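Local coordinates for protein cellulase (Bacteroides salanitronis, PDB 6WQY) that probably hydrolyses internal beta-1,4-linkages of cellulose and related plant polysaccharides, here represented by the family 5 catalytic domain of a longer endoglucanase, at residues 91-96 with 150-155; 100-105 with 157-162; 78-83 with 119-124; 202-207 with 217-222. One frame throughout, in Å; residues are numbered along the deposited sequence.

Contact 1: residues 91-96 with 150-155; sequences YTIDET and AAMWTQ. With MG (magnesium ion), chain D.
Just ahead of helix 95-110, the loop holding Y91 and I93 is fastened to the neighbouring helix 139-159 by the carboxamide of Q155, which reads two backbone groups at once. Q155 NE2 donates to Y91 O at 2.9 Å; the acceptor lies in the amide plane, although the donor stands above the plane of the Y91 carbonyl. On the other branch, I93 N gives an almost straight bond (177°) to Q155 OE1 over 2.8 Å. An extended chain beyond CG (chi2 168°) carries the amide from its helix to the loop, and a further bond from NE2 back to A151 O fixes its rotation. In the (beta/alpha)8 barrel these are the helices that follow the second and third strands, so the amide joins adjacent units of the outer layer. A leucine in place of Q155 would probably leave Y91 O and I93 N without these mates and let the loop shift. Apolar packing flanks the bonds: A151 CB lies 3.9 Å from Y91 CD2, and I93 CD1 rests 4.2 Å from M152 CB. Water 1 donates to both I93 O and Q155 OE1 while serving as a ligand of the magnesium ion. E95 OE1, in one of two modelled conformers, binds that ion at 2.0 Å, and five waters complete an octahedral shell suited to magnesium.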
loop_
_atom_site.group_PDB
_atom_site.type_symbol
_atom_site.label_atom_id
_atom_site.label_comp_id
_atom_site.label_asym_id
_atom_site.label_seq_id
_atom_site.Cartn_x
_atom_site.Cartn_y
_atom_site.Cartn_z
ATOM N N TYR A 91 9.799 3.913 23.256
ATOM C CA TYR A 91 8.962 3.150 22.339
ATOM C C TYR A 91 9.774 2.051 21.654
ATOM O O TYR A 91 9.764 1.902 20.437
ATOM C CB TYR A 91 8.301 4.072 21.318
ATOM C CG TYR A 91 7.444 5.156 21.928
ATOM C CD1 TYR A 91 6.184 4.865 22.408
ATOM C CD2 TYR A 91 7.890 6.469 22.002
ATOM C CE1 TYR A 91 5.370 5.856 22.946
ATOM C CE2 TYR A 91 7.086 7.470 22.526
ATOM C CZ TYR A 91 5.830 7.153 22.997
ATOM O OH TYR A 91 5.030 8.151 23.520
ATOM N N THR A 92 10.470 1.259 22.463
ATOM C CA THR A 92 11.400 0.276 21.923
ATOM C C THR A 92 10.641 -0.845 21.234
ATOM O O THR A 92 9.710 -1.432 21.806
ATOM C CB THR A 92 12.262 -0.297 23.051
ATOM O OG1 THR A 92 12.988 0.778 23.641
ATOM C CG2 THR A 92 13.212 -1.355 22.522
ATOM N N ILE A 93 11.050 -1.163 20.014
ATOM C CA ILE A 93 10.428 -2.251 19.263
ATOM C C ILE A 93 11.071 -3.576 19.653
ATOM O O ILE A 93 12.302 -3.700 19.691
ATOM C CB ILE A 93 10.551 -2.025 17.746
ATOM C CG1 ILE A 93 9.870 -0.725 17.332
ATOM C CG2 ILE A 93 9.953 -3.207 16.985
ATOM C CD1 ILE A 93 10.080 -0.338 15.891
ATOM N N ASP A 94 10.244 -4.586 19.948
ATOM C CA ASP A 94 10.763 -5.913 20.278
ATOM C C ASP A 94 11.709 -6.405 19.184
ATOM O O ASP A 94 11.354 -6.423 18.004
ATOM C CB ASP A 94 9.594 -6.890 20.416
ATOM C CG ASP A 94 10.058 -8.321 20.557
ATOM O OD1 ASP A 94 10.505 -8.670 21.668
ATOM O OD2 ASP A 94 9.987 -9.080 19.553
ATOM N N GLU A 95 12.908 -6.847 19.579
ATOM C CA GLU A 95 13.938 -7.083 18.570
ATOM C C GLU A 95 13.601 -8.280 17.688
ATOM O O GLU A 95 13.910 -8.281 16.487
ATOM C CB GLU A 95 15.311 -7.252 19.216
ATOM C CG GLU A 95 16.434 -6.924 18.253
ATOM C CD GLU A 95 16.428 -5.460 17.863
ATOM O OE1 GLU A 95 16.349 -4.601 18.765
ATOM O OE2 GLU A 95 16.480 -5.170 16.645
ATOM N N THR A 96 13.009 -9.327 18.263
ATOM C CA THR A 96 12.659 -10.500 17.472
ATOM C C THR A 96 11.598 -10.170 16.431
ATOM O O THR A 96 11.658 -10.672 15.304
ATOM C CB THR A 96 12.209 -11.636 18.375
ATOM O OG1 THR A 96 13.346 -12.092 19.126
ATOM C CG2 THR A 96 11.647 -12.801 17.585
ATOM N N ALA A 150 8.128 8.964 15.471
ATOM C CA ALA A 150 9.532 9.259 15.226
ATOM C C ALA A 150 10.421 8.181 15.835
ATOM O O ALA A 150 11.408 7.756 15.216
ATOM C CB ALA A 150 9.880 10.634 15.800
ATOM N N ALA A 151 10.103 7.724 17.047
ATOM C CA ALA A 151 10.946 6.727 17.703
ATOM C C ALA A 151 10.878 5.393 16.966
ATOM O O ALA A 151 11.903 4.728 16.776
ATOM C CB ALA A 151 10.531 6.551 19.160
ATOM N N MET A 152 9.685 4.975 16.554
ATOM C CA MET A 152 9.555 3.731 15.808
ATOM C C MET A 152 10.282 3.814 14.481
ATOM O O MET A 152 11.047 2.913 14.127
ATOM C CB MET A 152 8.080 3.385 15.603
ATOM C CG MET A 152 7.369 2.935 16.876
ATOM S SD MET A 152 5.614 2.651 16.623
ATOM C CE MET A 152 5.626 1.246 15.513
ATOM N N TRP A 153 10.054 4.886 13.721
ATOM C CA TRP A 153 10.686 5.003 12.414
ATOM C C TRP A 153 12.195 5.158 12.532
ATOM O O TRP A 153 12.916 4.688 11.645
ATOM C CB TRP A 153 10.040 6.106 11.575
ATOM C CG TRP A 153 8.837 5.593 10.849
ATOM C CD1 TRP A 153 7.527 5.958 11.018
ATOM C CD2 TRP A 153 8.838 4.574 9.842
ATOM N NE1 TRP A 153 6.718 5.223 10.163
ATOM C CE2 TRP A 153 7.506 4.377 9.426
ATOM C CE3 TRP A 153 9.844 3.823 9.229
ATOM C CZ2 TRP A 153 7.157 3.450 8.463
ATOM C CZ3 TRP A 153 9.492 2.905 8.259
ATOM C CH2 TRP A 153 8.159 2.718 7.896
ATOM N N THR A 154 12.705 5.779 13.601
ATOM C CA THR A 154 14.156 5.810 13.801
ATOM C C THR A 154 14.707 4.394 13.920
ATOM O O THR A 154 15.707 4.038 13.285
ATOM C CB THR A 154 14.505 6.639 15.045
ATOM O OG1 THR A 154 14.122 8.002 14.834
ATOM C CG2 THR A 154 15.989 6.591 15.346
ATOM N N GLN A 155 14.051 3.565 14.736
ATOM C CA GLN A 155 14.506 2.190 14.910
ATOM C C GLN A 155 14.380 1.383 13.625
ATOM O O GLN A 155 15.276 0.586 13.294
ATOM C CB GLN A 155 13.718 1.521 16.029
ATOM C CG GLN A 155 14.030 2.026 17.411
ATOM C CD GLN A 155 13.018 1.520 18.400
ATOM O OE1 GLN A 155 13.105 0.379 18.856
ATOM N NE2 GLN A 155 12.040 2.342 18.715
HETATM MG MG MG D . 16.551 -2.578 18.909
HETATM O O HOH W 1 14.396 -2.166 18.603
HETATM O O HOH W 2 18.493 -2.774 19.253
HETATM O O HOH W 3 16.836 -2.631 16.952
HETATM O O HOH W 4 16.269 -2.595 20.893
HETATM O O HOH W 5 16.647 -0.500 18.888
#

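Contact 2: residues 100-105 with 157-162; sequences RVAEVV and ANRFAD
The ring of F160 meets A102 edge-on, with CZ 3.6 Å from A102 CA, while R159 CG lies over the centre of one ring face. The guanidinium of R159 in turn carries A102 CB on one of its faces, NH2 to CB being 3.5 Å, so the small methyl fits between a cationic plane and an aromatic rim. CG of R159 stands anti to the backbone N (chi1 -180°), and a turn about the CB-CG bond (chi2 63°) folds the chain across the ring to reach that methyl. Both segments belong to the outer helical layer of the TIM barrel, where helix 95-110 runs beside the end of helix 139-159. F160, where the helix has just ended, turns inward and also packs on I117, L167 and F169 of the barrel strands. Its large apolar ring suits this buried seam: V101 CG1 lies 4.1 Å from F160 CZ, the two side chains running roughly perpendicular, and V105 CB approaches CE1 of the same ring at 4.0 Å.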
loop_
_atom_site.group_PDB
_atom_site.type_symbol
_atom_site.label_atom_id
_atom_site.label_comp_id
_atom_site.label_asym_id
_atom_site.label_seq_id
_atom_site.Cartn_x
_atom_site.Cartn_y
_atom_site.Cartn_z
ATOM N N ARG A 100 11.899 -10.453 12.370
ATOM C CA ARG A 100 10.971 -11.111 11.452
ATOM C C ARG A 100 10.653 -10.209 10.259
ATOM O O ARG A 100 10.598 -10.670 9.112
ATOM C CB ARG A 100 9.686 -11.515 12.170
ATOM C CG ARG A 100 8.629 -12.123 11.261
ATOM C CD ARG A 100 9.141 -13.362 10.540
ATOM N NE ARG A 100 8.138 -13.937 9.655
ATOM C CZ ARG A 100 8.418 -14.733 8.634
ATOM N NH1 ARG A 100 9.671 -15.049 8.341
ATOM N NH2 ARG A 100 7.424 -15.188 7.883
ATOM N N VAL A 101 10.418 -8.922 10.512
ATOM C CA VAL A 101 10.202 -7.995 9.401
ATOM C C VAL A 101 11.413 -8.027 8.469
ATOM O O VAL A 101 11.278 -8.062 7.233
ATOM C CB VAL A 101 9.915 -6.577 9.938
ATOM C CG1 VAL A 101 9.790 -5.588 8.797
ATOM C CG2 VAL A 101 8.644 -6.571 10.777
ATOM N N ALA A 102 12.620 -8.023 9.048
ATOM C CA ALA A 102 13.833 -8.096 8.241
ATOM C C ALA A 102 13.938 -9.404 7.466
ATOM O O ALA A 102 14.492 -9.415 6.351
ATOM C CB ALA A 102 15.064 -7.882 9.129
ATOM N N GLU A 103 13.435 -10.511 8.015
ATOM C CA GLU A 103 13.425 -11.763 7.261
ATOM C C GLU A 103 12.582 -11.626 5.999
ATOM O O GLU A 103 12.985 -12.055 4.915
ATOM C CB GLU A 103 12.885 -12.907 8.120
ATOM C CG GLU A 103 13.831 -13.355 9.204
ATOM C CD GLU A 103 13.283 -14.455 10.089
ATOM O OE1 GLU A 103 12.108 -14.861 9.943
ATOM O OE2 GLU A 103 14.047 -14.923 10.973
ATOM N N VAL A 104 11.397 -11.047 6.133
ATOM C CA VAL A 104 10.485 -10.934 5.004
ATOM C C VAL A 104 11.025 -9.942 3.979
ATOM O O VAL A 104 10.990 -10.214 2.774
ATOM C CB VAL A 104 9.067 -10.600 5.501
ATOM C CG1 VAL A 104 8.112 -10.452 4.328
ATOM C CG2 VAL A 104 8.571 -11.694 6.437
ATOM N N VAL A 105 11.565 -8.807 4.432
ATOM C CA VAL A 105 12.279 -7.903 3.528
ATOM C C VAL A 105 13.380 -8.645 2.787
ATOM O O VAL A 105 13.577 -8.462 1.580
ATOM C CB VAL A 105 12.836 -6.700 4.314
ATOM C CG1 VAL A 105 13.826 -5.916 3.471
ATOM C CG2 VAL A 105 11.708 -5.800 4.781
ATOM N N ALA A 157 14.315 2.529 10.489
ATOM C CA ALA A 157 15.307 3.032 9.544
ATOM C C ALA A 157 16.701 2.547 9.907
ATOM O O ALA A 157 17.483 2.144 9.026
ATOM C CB ALA A 157 15.262 4.557 9.514
ATOM N N ASN A 158 17.055 2.572 11.190
ATOM C CA ASN A 158 18.388 2.125 11.585
ATOM C C ASN A 158 18.574 0.638 11.293
ATOM O O ASN A 158 19.660 0.202 10.908
ATOM C CB ASN A 158 18.640 2.447 13.055
ATOM C CG ASN A 158 18.999 3.910 13.281
ATOM O OD1 ASN A 158 19.507 4.586 12.397
ATOM N ND2 ASN A 158 18.748 4.391 14.494
ATOM N N ARG A 159 17.527 -0.161 11.482
ATOM C CA ARG A 159 17.632 -1.603 11.260
ATOM C C ARG A 159 17.856 -1.938 9.793
ATOM O O ARG A 159 18.419 -2.995 9.480
ATOM C CB ARG A 159 16.369 -2.300 11.772
ATOM C CG ARG A 159 16.342 -3.805 11.615
ATOM C CD ARG A 159 17.457 -4.461 12.419
ATOM N NE ARG A 159 17.420 -5.917 12.366
ATOM C CZ ARG A 159 17.832 -6.635 11.323
ATOM N NH1 ARG A 159 18.316 -6.030 10.251
ATOM N NH2 ARG A 159 17.769 -7.952 11.357
ATOM N N PHE A 160 17.425 -1.066 8.892
ATOM C CA PHE A 160 17.530 -1.271 7.450
ATOM C C PHE A 160 18.495 -0.286 6.800
ATOM O O PHE A 160 18.454 -0.087 5.580
ATOM C CB PHE A 160 16.141 -1.220 6.814
ATOM C CG PHE A 160 15.275 -2.362 7.241
ATOM C CD1 PHE A 160 15.581 -3.656 6.835
ATOM C CD2 PHE A 160 14.192 -2.167 8.074
ATOM C CE1 PHE A 160 14.809 -4.727 7.238
ATOM C CE2 PHE A 160 13.421 -3.234 8.486
ATOM C CZ PHE A 160 13.728 -4.513 8.079
ATOM N N ALA A 161 19.392 0.306 7.591
ATOM C CA ALA A 161 20.262 1.359 7.075
ATOM C C ALA A 161 21.168 0.858 5.962
ATOM O O ALA A 161 21.587 1.649 5.110
ATOM C CB ALA A 161 21.106 1.935 8.210
ATOM N N ASP A 162 21.495 -0.430 5.963
ATOM C CA ASP A 162 22.377 -0.992 4.955
ATOM C C ASP A 162 21.666 -1.349 3.656
ATOM O O ASP A 162 22.341 -1.698 2.680
ATOM C CB ASP A 162 23.059 -2.247 5.517
ATOM C CG ASP A 162 22.057 -3.309 5.952
ATOM O OD1 ASP A 162 20.968 -2.942 6.439
ATOM O OD2 ASP A 162 22.361 -4.511 5.805
#

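Contact 3: residues 78-83 with 119-124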
loop_
_atom_site.group_PDB
_atom_site.type_symbol
_atom_site.label_atom_id
_atom_site.label_comp_id
_atom_site.label_asym_id
_atom_site.label_seq_id
_atom_site.Cartn_x
_atom_site.Cartn_y
_atom_site.Cartn_z
ATOM N N PRO A 78 2.674 -5.031 4.513
ATOM C CA PRO A 78 2.052 -4.324 5.636
ATOM C C PRO A 78 2.539 -4.930 6.941
ATOM O O PRO A 78 2.610 -6.156 7.077
ATOM C CB PRO A 78 0.556 -4.547 5.421
ATOM C CG PRO A 78 0.411 -5.558 4.400
ATOM C CD PRO A 78 1.690 -5.703 3.654
ATOM N N VAL A 79 2.846 -4.071 7.920
ATOM C CA VAL A 79 3.324 -4.540 9.219
ATOM C C VAL A 79 2.525 -3.836 10.310
ATOM O O VAL A 79 2.566 -2.605 10.417
ATOM C CB VAL A 79 4.823 -4.279 9.445
ATOM C CG1 VAL A 79 5.230 -4.839 10.813
ATOM C CG2 VAL A 79 5.666 -4.889 8.345
ATOM N N THR A 80 1.830 -4.623 11.126
ATOM C CA THR A 80 1.215 -4.142 12.353
ATOM C C THR A 80 2.189 -4.379 13.498
ATOM O O THR A 80 2.764 -5.466 13.615
ATOM C CB THR A 80 -0.102 -4.873 12.584
ATOM O OG1 THR A 80 -1.002 -4.472 11.548
ATOM C CG2 THR A 80 -0.708 -4.558 13.943
ATOM N N TRP A 81 2.380 -3.357 14.347
ATOM C CA TRP A 81 3.396 -3.385 15.386
ATOM C C TRP A 81 2.772 -3.467 16.774
ATOM O O TRP A 81 3.498 -3.450 17.782
ATOM C CB TRP A 81 4.309 -2.156 15.281
ATOM C CG TRP A 81 4.976 -2.001 13.936
ATOM C CD1 TRP A 81 4.442 -1.421 12.833
ATOM C CD2 TRP A 81 6.293 -2.431 13.554
ATOM N NE1 TRP A 81 5.333 -1.445 11.786
ATOM C CE2 TRP A 81 6.476 -2.058 12.206
ATOM C CE3 TRP A 81 7.333 -3.091 14.210
ATOM C CZ2 TRP A 81 7.648 -2.329 11.510
ATOM C CZ3 TRP A 81 8.494 -3.359 13.510
ATOM C CH2 TRP A 81 8.644 -2.970 12.181
ATOM N N LEU A 82 1.445 -3.531 16.843
ATOM C CA LEU A 82 0.721 -3.593 18.100
ATOM C C LEU A 82 1.243 -4.731 18.963
ATOM O O LEU A 82 1.478 -5.846 18.496
ATOM C CB LEU A 82 -0.771 -3.802 17.813
ATOM C CG LEU A 82 -1.481 -2.636 17.122
ATOM C CD1 LEU A 82 -2.888 -3.067 16.706
ATOM C CD2 LEU A 82 -1.524 -1.426 18.009
ATOM N N GLY A 83 1.426 -4.438 20.243
ATOM C CA GLY A 83 1.915 -5.414 21.185
ATOM C C GLY A 83 3.400 -5.668 21.135
ATOM O O GLY A 83 3.896 -6.486 21.921
ATOM N N ILE A 119 3.754 1.100 8.779
ATOM C CA ILE A 119 2.985 0.924 10.011
ATOM C C ILE A 119 1.531 0.752 9.587
ATOM O O ILE A 119 0.964 1.649 8.948
ATOM C CB ILE A 119 3.165 2.120 10.958
ATOM C CG1 ILE A 119 4.606 2.210 11.459
ATOM C CG2 ILE A 119 2.168 2.032 12.107
ATOM C CD1 ILE A 119 4.886 3.423 12.334
ATOM N N HIS A 120 0.924 -0.396 9.920
ATOM C CA HIS A 120 -0.349 -0.767 9.305
ATOM C C HIS A 120 -1.483 -0.625 10.307
ATOM O O HIS A 120 -1.990 0.496 10.504
ATOM C CB HIS A 120 -0.240 -2.132 8.611
ATOM C CG HIS A 120 -1.247 -2.347 7.538
ATOM N ND1 HIS A 120 -1.091 -1.835 6.263
ATOM C CD2 HIS A 120 -2.410 -3.042 7.550
ATOM C CE1 HIS A 120 -2.120 -2.243 5.536
ATOM N NE2 HIS A 120 -2.940 -2.966 6.290
ATOM N N HIS A 121 -1.962 -1.712 10.939
ATOM C CA HIS A 121 -3.189 -1.607 11.748
ATOM C C HIS A 121 -2.997 -0.891 13.080
ATOM O O HIS A 121 -3.990 -0.649 13.772
ATOM C CB HIS A 121 -3.867 -2.955 11.909
ATOM C CG HIS A 121 -4.504 -3.446 10.654
ATOM N ND1 HIS A 121 -5.218 -2.622 9.810
ATOM C CD2 HIS A 121 -4.531 -4.688 10.104
ATOM C CE1 HIS A 121 -5.665 -3.350 8.798
ATOM N NE2 HIS A 121 -5.268 -4.608 8.950
ATOM N N ASP A 122 -1.780 -0.478 13.423
ATOM C CA ASP A 122 -1.634 0.482 14.513
ATOM C C ASP A 122 -2.537 1.686 14.313
ATOM O O ASP A 122 -2.975 2.300 15.285
ATOM C CB ASP A 122 -0.191 0.982 14.590
ATOM C CG ASP A 122 0.810 -0.124 14.837
ATOM O OD1 ASP A 122 0.896 -1.031 13.973
ATOM O OD2 ASP A 122 1.527 -0.072 15.874
ATOM N N GLY A 123 -2.796 2.056 13.062
ATOM C CA GLY A 123 -3.655 3.164 12.737
ATOM C C GLY A 123 -5.089 2.801 12.453
ATOM O O GLY A 123 -5.849 3.683 12.026
ATOM N N ALA A 124 -5.512 1.557 12.658
ATOM C CA ALA A 124 -6.862 1.171 12.263
ATOM C C ALA A 124 -7.902 1.941 13.062
ATOM O O ALA A 124 -7.959 1.844 14.292
ATOM C CB ALA A 124 -7.059 -0.328 12.440
#
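Three hydrogen bonds join the loop from P78 to L82 with that from I119 to D122. Closest to the strands, H120 N donates to V79 O at 2.8 Å in a bent bond. Next along, H121 N gives its hydrogen to T80 OG1 over 3.0 Å. The threonine hydroxyl suits this place because it also bonds D42 O, linking both loops to a third. D122 OD1 then takes W81 N at 2.8 Å through its syn lone pair, in a nearly linear bond (174°). With CG anti to its own carbonyl carbon (chi1 -60°), the aspartate sends its carboxylate back toward the loop around W81.

Ring contacts fill in around these bonds. P78 CB sits over the face of the H120 imidazole, 3.5 Å from the ring centroid, as a CH-pi contact. The W81 indole stands roughly perpendicular to the I119 side chain, NE1 lying 3.7 Å from I119 CG1, and V79 CG1 covers one face of the indole near its rim.

A second shell sets the rotations of the first. N118 deals with two rings, accepting from W81 NE1 through its backbone oxygen and bonding H120 ND1 through its side-chain amide. W129 NE1 holds the other oxygen of D122. These loops leave the C-terminal ends of the second and third strands of the (beta/alpha)8 barrel, the end at which the active sites of TIM-barrel glycoside hydrolases lie.

Contact 4: residues 202-207 with 217-222; sequences VFVDAV and RYLGVP
Helix 202-207 packs against strand 219-222, with F203 reaching L219 and V221, in the second half of a beta-alpha-beta crossover of the TIM barrel: helix 191-209 runs back along the outside after strand 167-170 and leads into the next parallel strand. The two short axes approach to 10.0 Å and are nearly antiparallel, at 163°.

The packing is apolar, with no hydrogen bond between the segments. The F203 ring enters it at CE2, which touches L219 CB at 3.8 Å and V221 CG1 at 3.9 Å; G220 O lies in van der Waals contact with the same carbon, 3.7 Å from F203 CE2. With CG anti to the backbone N (chi1 155°), the ring extends from the helix toward the strand. V204 CG2 adds looser contacts, 4.3 Å from L219 CD1. Branched aliphatic residues suit both sides, since they fill the layer between helix and sheet without polar atoms to satisfy.

Aromatic contacts extend the seam to the neighbouring helix and strand: F203 meets W153 of helix 139-159 edge-to-face and also leans on F169 of the preceding strand. An alanine at F203 is likely to open a gap beside L219 and V221 and deprive W153 of its edge-to-face partner.

Polar bonds lie outside the helix-strand contact. At the entrance to the strand the R217 guanidinium takes several carbonyl acceptors, those of K163, G164 and L167, which suits a buried cation with many donors.

On the next helical turn, V207 and L219 lie alongside one another, pointing opposite ways, with V207 CG1 4.1 Å from L219 CD2.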
loop_
_atom_site.group_PDB
_atom_site.type_symbol
_atom_site.label_atom_id
_atom_site.label_comp_id
_atom_site.label_asym_id
_atom_site.label_seq_id
_atom_site.Cartn_x
_atom_site.Cartn_y
_atom_site.Cartn_z
ATOM N N VAL A 202 6.910 14.442 10.187
ATOM C CA VAL A 202 7.666 13.829 11.280
ATOM C C VAL A 202 8.354 12.552 10.818
ATOM O O VAL A 202 9.523 12.307 11.145
ATOM C CB VAL A 202 6.740 13.584 12.488
ATOM C CG1 VAL A 202 7.396 12.656 13.502
ATOM C CG2 VAL A 202 6.341 14.905 13.139
ATOM N N PHE A 203 7.626 11.712 10.080
ATOM C CA PHE A 203 8.190 10.486 9.517
ATOM C C PHE A 203 9.360 10.784 8.598
ATOM O O PHE A 203 10.441 10.199 8.755
ATOM C CB PHE A 203 7.073 9.736 8.773
ATOM C CG PHE A 203 7.536 8.822 7.670
ATOM C CD1 PHE A 203 8.091 7.577 7.939
ATOM C CD2 PHE A 203 7.374 9.196 6.354
ATOM C CE1 PHE A 203 8.480 6.736 6.902
ATOM C CE2 PHE A 203 7.765 8.356 5.324
ATOM C CZ PHE A 203 8.303 7.118 5.607
ATOM N N VAL A 204 9.174 11.685 7.630
ATOM C CA VAL A 204 10.268 11.989 6.710
ATOM C C VAL A 204 11.487 12.467 7.487
ATOM O O VAL A 204 12.611 11.985 7.285
ATOM C CB VAL A 204 9.826 13.021 5.658
ATOM C CG1 VAL A 204 11.014 13.477 4.813
ATOM C CG2 VAL A 204 8.732 12.469 4.763
ATOM N N ASP A 205 11.284 13.415 8.403
ATOM C CA ASP A 205 12.410 13.971 9.144
ATOM C C ASP A 205 13.138 12.888 9.929
ATOM O O ASP A 205 14.373 12.875 9.992
ATOM C CB ASP A 205 11.928 15.070 10.093
ATOM C CG ASP A 205 11.422 16.313 9.370
ATOM O OD1 ASP A 205 11.590 16.428 8.149
ATOM O OD2 ASP A 205 10.865 17.203 10.063
ATOM N N ALA A 206 12.391 11.991 10.567
ATOM C CA ALA A 206 13.014 10.961 11.385
ATOM C C ALA A 206 13.831 9.999 10.534
ATOM O O ALA A 206 14.931 9.601 10.925
ATOM C CB ALA A 206 11.953 10.208 12.190
ATOM N N VAL A 207 13.305 9.604 9.373
ATOM C CA VAL A 207 14.048 8.710 8.488
ATOM C C VAL A 207 15.313 9.396 7.990
ATOM O O VAL A 207 16.410 8.826 8.038
ATOM C CB VAL A 207 13.155 8.239 7.324
ATOM C CG1 VAL A 207 13.988 7.465 6.293
ATOM C CG2 VAL A 207 11.996 7.382 7.839
ATOM N N ARG A 217 16.544 7.344 0.288
ATOM C CA ARG A 217 15.572 6.276 0.084
ATOM C C ARG A 217 14.239 6.853 -0.383
ATOM O O ARG A 217 13.829 7.930 0.041
ATOM C CB ARG A 217 15.362 5.546 1.415
ATOM C CG ARG A 217 14.513 4.286 1.313
ATOM C CD ARG A 217 14.409 3.525 2.623
ATOM N NE ARG A 217 15.700 3.235 3.216
ATOM C CZ ARG A 217 16.573 2.352 2.743
ATOM N NH1 ARG A 217 16.287 1.630 1.669
ATOM N NH2 ARG A 217 17.747 2.199 3.349
ATOM N N TYR A 218 13.538 6.115 -1.264
ATOM C CA TYR A 218 12.174 6.495 -1.628
ATOM C C TYR A 218 11.233 6.175 -0.473
ATOM O O TYR A 218 11.315 5.103 0.143
ATOM C CB TYR A 218 11.705 5.760 -2.890
ATOM C CG TYR A 218 12.468 6.126 -4.145
ATOM C CD1 TYR A 218 13.709 5.588 -4.397
ATOM C CD2 TYR A 218 11.945 7.027 -5.070
ATOM C CE1 TYR A 218 14.415 5.920 -5.541
ATOM C CE2 TYR A 218 12.649 7.373 -6.207
ATOM C CZ TYR A 218 13.878 6.810 -6.447
ATOM O OH TYR A 218 14.602 7.131 -7.571
ATOM N N LEU A 219 10.349 7.122 -0.175
ATOM C CA LEU A 219 9.394 6.998 0.911
ATOM C C LEU A 219 7.984 7.220 0.383
ATOM O O LEU A 219 7.770 8.029 -0.532
ATOM C CB LEU A 219 9.665 8.026 2.011
ATOM C CG LEU A 219 11.111 8.131 2.491
ATOM C CD1 LEU A 219 11.231 9.237 3.533
ATOM C CD2 LEU A 219 11.628 6.818 3.045
ATOM N N GLY A 220 7.018 6.514 0.976
ATOM C CA GLY A 220 5.606 6.704 0.671
ATOM C C GLY A 220 4.909 7.446 1.802
ATOM O O GLY A 220 5.152 7.166 2.973
ATOM N N VAL A 221 4.037 8.377 1.431
ATOM C CA VAL A 221 3.276 9.184 2.383
ATOM C C VAL A 221 1.824 9.251 1.928
ATOM O O VAL A 221 1.562 9.598 0.769
ATOM C CB VAL A 221 3.895 10.585 2.567
ATOM C CG1 VAL A 221 5.126 10.496 3.459
ATOM C CG2 VAL A 221 4.253 11.222 1.227
ATOM N N PRO A 222 0.856 8.936 2.805
ATOM C CA PRO A 222 -0.538 8.895 2.368
ATOM C C PRO A 222 -1.319 10.167 2.651
ATOM O O PRO A 222 -0.971 10.983 3.510
ATOM C CB PRO A 222 -1.114 7.738 3.198
ATOM C CG PRO A 222 -0.384 7.873 4.519
ATOM C CD PRO A 222 1.039 8.265 4.109
#

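Reading from the N terminus, residues 78-83, 91-96 and 100-105 come first, and their partners follow in the same order at 119-124, 150-155 and 157-162. Contacts 3, 1 and 2 therefore all cross one another, closing loops over the second and third beta-alpha units of the barrel. Contact 3 joins the strand-end loops, while contacts 1 and 2 tie helix 95-110 and its approach to helix 139-159 at successive levels. W81 touches I93 and M152 of contact 1 and V101 of contact 2. Contact 4 follows in series as a short local closure onto the fifth strand, meeting contact 1 through W153 and F203.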